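Side-chain contacts in aldehyde dehydrogenase 12 (Zea mays, PDB 6D97), which catalyses the NAD-dependent oxidation of L-glutamate gamma-semialdehyde to glutamate, the last enzymatic step of proline catabolism in plants: residues A[175-178]-A[179-182]; A[232-235]-A[236-240]; A[321-324]-A[325-329]. All coordinates share one frame; numbering follows the deposited sequence.

In the fold
The three contacts follow one another along the chain, each in a different part of the aldehyde dehydrogenase fold, and none touches another. Contact 1 is the turn between strands 170-174 and 180-187 of the three-stranded antiparallel sheet, far from the chain's centre and beside other subunits of the tetramer. Contact 2 lies on helix 229-240, next to the five-stranded parallel sheet of the Rossmann-type NAD-binding part. Contact 3 is in the loop between helix 309-321 and strand 331-337 of the seven-stranded mixed sheet. Centres of contacts 2 and 3 are about 27 Å apart; that of contact 1 is about 47 and 54 Å from them. They thus belong to subunit contacts, cofactor-binding fold and probable catalytic loop.

Contact 1 (A[175-178]-A[179-182]); sequences GNHL and GQRS
Gln180, last residue of the turn, sends its side chain back past His177 to Gly175 and Asn176. Its CB sits over one face of the His177 imidazole, 4.1 Å from the ring centroid, a CH-pi contact. CG comes next to the backbone of Gly175, 3.9 Å from its CA. At the tip the amide divides its work: OE1 takes the N-H of Asn176, 2.8 Å from N and almost straight at 173°, while NE2 lies 3.4 Å from His177 CE1, with amide and ring planes turned 46° apart. With CG anti to the backbone N (chi1 -172°) and the chain extended beyond it, the amide is carried across to the Asn176 backbone. Gln180 NE2 and His177 NE2 each hydrogen-bond to Asp533, at OD2 and OD1 respectively, which would hold both groups against rotation. The backbone closes twice: Gly175 N binds Gln180 O at 2.8 Å, and Gln180 N binds His177 O at 3.1 Å. Asn176 OD1, meanwhile, takes a hydrogen bond from Arg165 of the second subunit, and Arg493 of the third packs on Gln180. The whole is a beta hairpin of strands 170-174 and 180-187, whose connecting loop contains a type II turn from His177 to Gln180, with Gly179 at its third position, where phi is positive.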
# COMPACT_ATOMS: atom_id res chain seq x y z
N GLY A 175 7.07 -6.00 -16.53
CA GLY A 175 6.52 -5.87 -17.86
C GLY A 175 6.23 -7.22 -18.50
O GLY A 175 6.22 -8.27 -17.86
N ASN A 176 6.01 -7.18 -19.82
CA ASN A 176 5.61 -8.36 -20.57
C ASN A 176 6.78 -9.23 -20.99
O ASN A 176 6.56 -10.35 -21.47
CB ASN A 176 4.83 -7.95 -21.82
CG ASN A 176 3.46 -7.38 -21.50
OD1 ASN A 176 3.10 -7.22 -20.33
ND2 ASN A 176 2.69 -7.08 -22.54
N HIS A 177 8.02 -8.76 -20.83
CA HIS A 177 9.19 -9.48 -21.31
C HIS A 177 10.41 -8.91 -20.61
O HIS A 177 10.36 -7.86 -19.97
CB HIS A 177 9.32 -9.36 -22.83
CG HIS A 177 9.25 -7.95 -23.33
ND1 HIS A 177 8.13 -7.43 -23.94
CD2 HIS A 177 10.16 -6.94 -23.31
CE1 HIS A 177 8.35 -6.17 -24.27
NE2 HIS A 177 9.58 -5.85 -23.89
N LEU A 178 11.53 -9.63 -20.76
CA LEU A 178 12.79 -9.21 -20.17
C LEU A 178 13.11 -7.77 -20.55
O LEU A 178 12.96 -7.37 -21.71
CB LEU A 178 13.91 -10.14 -20.64
CG LEU A 178 15.34 -9.84 -20.18
CD1 LEU A 178 15.45 -9.97 -18.67
CD2 LEU A 178 16.31 -10.78 -20.87
N GLY A 179 13.52 -6.98 -19.56
CA GLY A 179 13.90 -5.60 -19.79
C GLY A 179 12.77 -4.60 -19.69
O GLY A 179 13.03 -3.39 -19.80
N GLN A 180 11.54 -5.04 -19.50
CA GLN A 180 10.40 -4.14 -19.40
C GLN A 180 9.83 -4.16 -17.99
O GLN A 180 9.55 -5.24 -17.45
CB GLN A 180 9.31 -4.50 -20.42
CG GLN A 180 8.19 -3.47 -20.50
CD GLN A 180 7.06 -3.92 -21.41
OE1 GLN A 180 6.19 -4.70 -21.01
NE2 GLN A 180 7.06 -3.43 -22.65
N ARG A 181 9.68 -2.98 -17.40
CA ARG A 181 9.05 -2.82 -16.10
C ARG A 181 8.46 -1.42 -16.04
O ARG A 181 9.10 -0.46 -16.50
CB ARG A 181 10.05 -3.05 -14.96
CG ARG A 181 11.39 -2.39 -15.20
CD ARG A 181 12.54 -3.16 -14.57
NE ARG A 181 13.83 -2.76 -15.12
CZ ARG A 181 14.58 -3.52 -15.92
NH1 ARG A 181 14.17 -4.74 -16.24
NH2 ARG A 181 15.75 -3.07 -16.37
N SER A 182 7.25 -1.30 -15.53
CA SER A 182 6.55 -0.02 -15.48
C SER A 182 6.53 0.52 -14.05
O SER A 182 6.36 -0.23 -13.09
CB SER A 182 5.11 -0.16 -16.00
OG SER A 182 4.39 -1.13 -15.26

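Contact 2 (A[232-235]-A[236-240]); sequences EQMI and RLLHD
In the beta-alpha-beta unit of the Rossmann-type sheet, helix 229-240 links strand 218-223 to strand 249-251, and Glu232 and Arg236, one turn apart on it, form a salt bridge. The two side chains run alongside each other. Arg236 NE points its N-H at Glu232 OE2, 2.9 Å away and nearly straight at 177°; the oxygen lies in the guanidinium plane but is itself approached from above the carboxylate, the two planes being 66° apart. An Arg236 chain extended from CG to NE carries it outward and back toward Glu232, with CG 3.3 Å from Glu232 O. The other carboxylate oxygen, OE1, accepts from the backbone N of Gln46, so the acid is gripped from two directions, and Trp53 meets the guanidinium in a cation-pi contact. Ile235 and His239, likewise four residues apart, lie side by side: CG2 of Ile235 touches CE1 of the ring at 3.4 Å, and Ile235 O, which binds His239 N at 2.8 Å, also sits over one face of the imidazole. Met234 bends at chi2 (64°) and brings CE to Leu238 CG, 3.9 Å away, and to Leu237 CD2 at 4.0 Å. These apolar ends pack into neighbouring helices: Met234 and Leu238 on Leu206 of helix 203-214, Met234 and Leu237 on Phe130 of helix 124-137, and Leu237 and Leu238 on Ala117 of helix 105-121.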
# COMPACT_ATOMS: atom_id res chain seq x y z
N GLU A 232 3.62 34.81 8.85
CA GLU A 232 4.82 35.59 8.63
C GLU A 232 5.88 35.25 9.68
O GLU A 232 7.05 35.03 9.35
CB GLU A 232 4.49 37.09 8.66
CG GLU A 232 5.48 37.95 7.90
CD GLU A 232 6.11 39.02 8.76
OE1 GLU A 232 6.08 40.20 8.35
OE2 GLU A 232 6.63 38.69 9.84
N GLN A 233 5.47 35.18 10.95
CA GLN A 233 6.38 34.75 12.00
C GLN A 233 6.80 33.30 11.81
O GLN A 233 7.96 32.95 12.05
CB GLN A 233 5.72 34.94 13.37
CG GLN A 233 5.30 36.38 13.65
CD GLN A 233 6.47 37.34 13.61
OE1 GLN A 233 7.42 37.21 14.38
NE2 GLN A 233 6.42 38.30 12.71
N MET A 234 5.87 32.45 11.37
CA MET A 234 6.21 31.04 11.16
C MET A 234 7.24 30.89 10.04
O MET A 234 8.14 30.05 10.12
CB MET A 234 4.95 30.24 10.84
CG MET A 234 5.19 28.75 10.72
SD MET A 234 5.75 28.03 12.27
CE MET A 234 6.62 26.60 11.66
N ILE A 235 7.14 31.72 9.00
CA ILE A 235 8.09 31.65 7.89
C ILE A 235 9.48 32.08 8.35
O ILE A 235 10.49 31.51 7.92
CB ILE A 235 7.59 32.48 6.70
CG1 ILE A 235 6.36 31.83 6.08
CG2 ILE A 235 8.68 32.62 5.66
CD1 ILE A 235 5.64 32.71 5.09
N ARG A 236 9.55 33.08 9.23
CA ARG A 236 10.84 33.49 9.78
C ARG A 236 11.47 32.35 10.57
O ARG A 236 12.68 32.10 10.47
CB ARG A 236 10.66 34.72 10.66
CG ARG A 236 10.14 35.91 9.89
CD ARG A 236 10.01 37.17 10.74
NE ARG A 236 9.54 38.29 9.93
CZ ARG A 236 10.33 39.11 9.25
NH1 ARG A 236 11.65 38.94 9.29
NH2 ARG A 236 9.81 40.10 8.53
N LEU A 237 10.66 31.64 11.36
CA LEU A 237 11.15 30.45 12.05
C LEU A 237 11.63 29.41 11.05
O LEU A 237 12.71 28.82 11.22
CB LEU A 237 10.03 29.88 12.94
CG LEU A 237 10.21 28.62 13.80
CD1 LEU A 237 9.05 28.55 14.81
CD2 LEU A 237 10.28 27.30 13.00
N LEU A 238 10.84 29.16 10.00
CA LEU A 238 11.21 28.14 9.02
C LEU A 238 12.52 28.49 8.33
O LEU A 238 13.34 27.61 8.05
CB LEU A 238 10.09 27.96 8.00
CG LEU A 238 8.85 27.20 8.48
CD1 LEU A 238 7.70 27.35 7.51
CD2 LEU A 238 9.20 25.73 8.67
N HIS A 239 12.74 29.78 8.04
CA HIS A 239 14.01 30.20 7.47
C HIS A 239 15.16 29.92 8.44
O HIS A 239 16.23 29.46 8.02
CB HIS A 239 13.96 31.69 7.12
CG HIS A 239 13.19 31.99 5.88
ND1 HIS A 239 12.44 33.14 5.73
CD2 HIS A 239 13.04 31.30 4.72
CE1 HIS A 239 11.87 33.14 4.54
NE2 HIS A 239 12.21 32.04 3.91
N ASP A 240 14.95 30.18 9.73
CA ASP A 240 15.96 29.84 10.73
C ASP A 240 16.20 28.34 10.81
O ASP A 240 17.28 27.92 11.24
CB ASP A 240 15.55 30.37 12.10
CG ASP A 240 15.76 31.87 12.23
OD1 ASP A 240 16.30 32.47 11.27
OD2 ASP A 240 15.39 32.44 13.27

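Contact 3 (A[321-324]-A[325-329]); sequences YACS and GQKCS
Straight after helix 309-321 the chain coils tightly: Cys323, Ser324 and Gly325 all take positive phi, Ala322 O receives the N-H of Gly325 at 3.0 Å, and Gln326 is the centre of an inverse gamma turn. Cys323 O is gripped twice by Gln326, from opposite faces of its carbonyl plane. The backbone N and the side-chain NE2 of Gln326 both lie 3.1 Å from this oxygen, and the NE2 bond is nearly straight (167°), with the oxygen in the amide plane. Gln326 CG stands beside its own backbone N (chi1 -64°), which lets the amide return to the acceptor that N already uses. Its OE1 takes the N-H of Leu367, fixing the amide's orientation. With an alanine here, Cys323 O would probably lose one of its two donors and Leu367 N its acceptor. Lys327 runs extended beside the coil, its CE 3.6 Å from Cys323 SG and its NZ hydrogen-bonded to Gln144. Beyond it comes Cys328, while Gln326 O accepts from Asn199 and the Gln326 side chain lies about 8 Å from bound NAD. The sequence beginning here matches the cysteine signature of aldehyde dehydrogenases, a loop that in relatives carries the catalytic thiol, a role probably filled here by Cys328.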
# COMPACT_ATOMS: atom_id res chain seq x y z
N TYR A 321 -19.64 25.87 19.53
CA TYR A 321 -19.37 27.20 20.07
C TYR A 321 -17.91 27.50 20.39
O TYR A 321 -17.60 28.67 20.63
CB TYR A 321 -20.21 27.43 21.32
CG TYR A 321 -21.69 27.35 21.02
CD1 TYR A 321 -22.22 28.02 19.92
CD2 TYR A 321 -22.54 26.60 21.81
CE1 TYR A 321 -23.56 27.95 19.63
CE2 TYR A 321 -23.88 26.51 21.53
CZ TYR A 321 -24.39 27.20 20.44
OH TYR A 321 -25.73 27.12 20.14
N ALA A 322 -17.01 26.52 20.40
CA ALA A 322 -15.60 26.83 20.49
C ALA A 322 -15.21 27.73 19.32
O ALA A 322 -15.71 27.57 18.21
CB ALA A 322 -14.75 25.56 20.49
N CYS A 323 -14.33 28.70 19.60
CA CYS A 323 -13.98 29.75 18.64
C CYS A 323 -15.20 30.52 18.16
O CYS A 323 -15.17 31.09 17.07
CB CYS A 323 -13.22 29.18 17.44
SG CYS A 323 -11.78 28.16 17.88
N SER A 324 -16.27 30.53 18.95
CA SER A 324 -17.54 31.15 18.56
C SER A 324 -18.04 30.58 17.23
O SER A 324 -18.53 31.31 16.37
CB SER A 324 -17.42 32.67 18.50
OG SER A 324 -16.68 33.17 19.60
N GLY A 325 -17.88 29.27 17.06
CA GLY A 325 -18.35 28.58 15.88
C GLY A 325 -17.55 28.82 14.62
O GLY A 325 -17.92 28.31 13.56
N GLN A 326 -16.45 29.57 14.70
CA GLN A 326 -15.67 29.91 13.51
C GLN A 326 -14.70 28.79 13.15
O GLN A 326 -13.48 28.96 13.11
CB GLN A 326 -14.96 31.24 13.72
CG GLN A 326 -15.92 32.41 13.90
CD GLN A 326 -15.22 33.68 14.30
OE1 GLN A 326 -15.09 34.61 13.49
NE2 GLN A 326 -14.76 33.74 15.54
N LYS A 327 -15.27 27.62 12.89
CA LYS A 327 -14.56 26.47 12.36
C LYS A 327 -15.32 25.95 11.15
O LYS A 327 -16.55 25.86 11.19
CB LYS A 327 -14.42 25.36 13.40
CG LYS A 327 -13.70 25.78 14.67
CD LYS A 327 -13.58 24.61 15.64
CE LYS A 327 -12.46 24.84 16.64
NZ LYS A 327 -12.40 23.78 17.67
N CYS A 328 -14.60 25.60 10.08
CA CYS A 328 -15.29 24.96 8.96
C CYS A 328 -15.92 23.64 9.36
O CYS A 328 -16.73 23.10 8.59
CB CYS A 328 -14.34 24.73 7.78
SG CYS A 328 -12.62 25.19 8.10
N SER A 329 -15.58 23.11 10.54
CA SER A 329 -16.09 21.85 11.04
C SER A 329 -17.14 22.01 12.13
O SER A 329 -17.59 21.01 12.69
CB SER A 329 -14.93 21.00 11.58
OG SER A 329 -14.22 21.67 12.61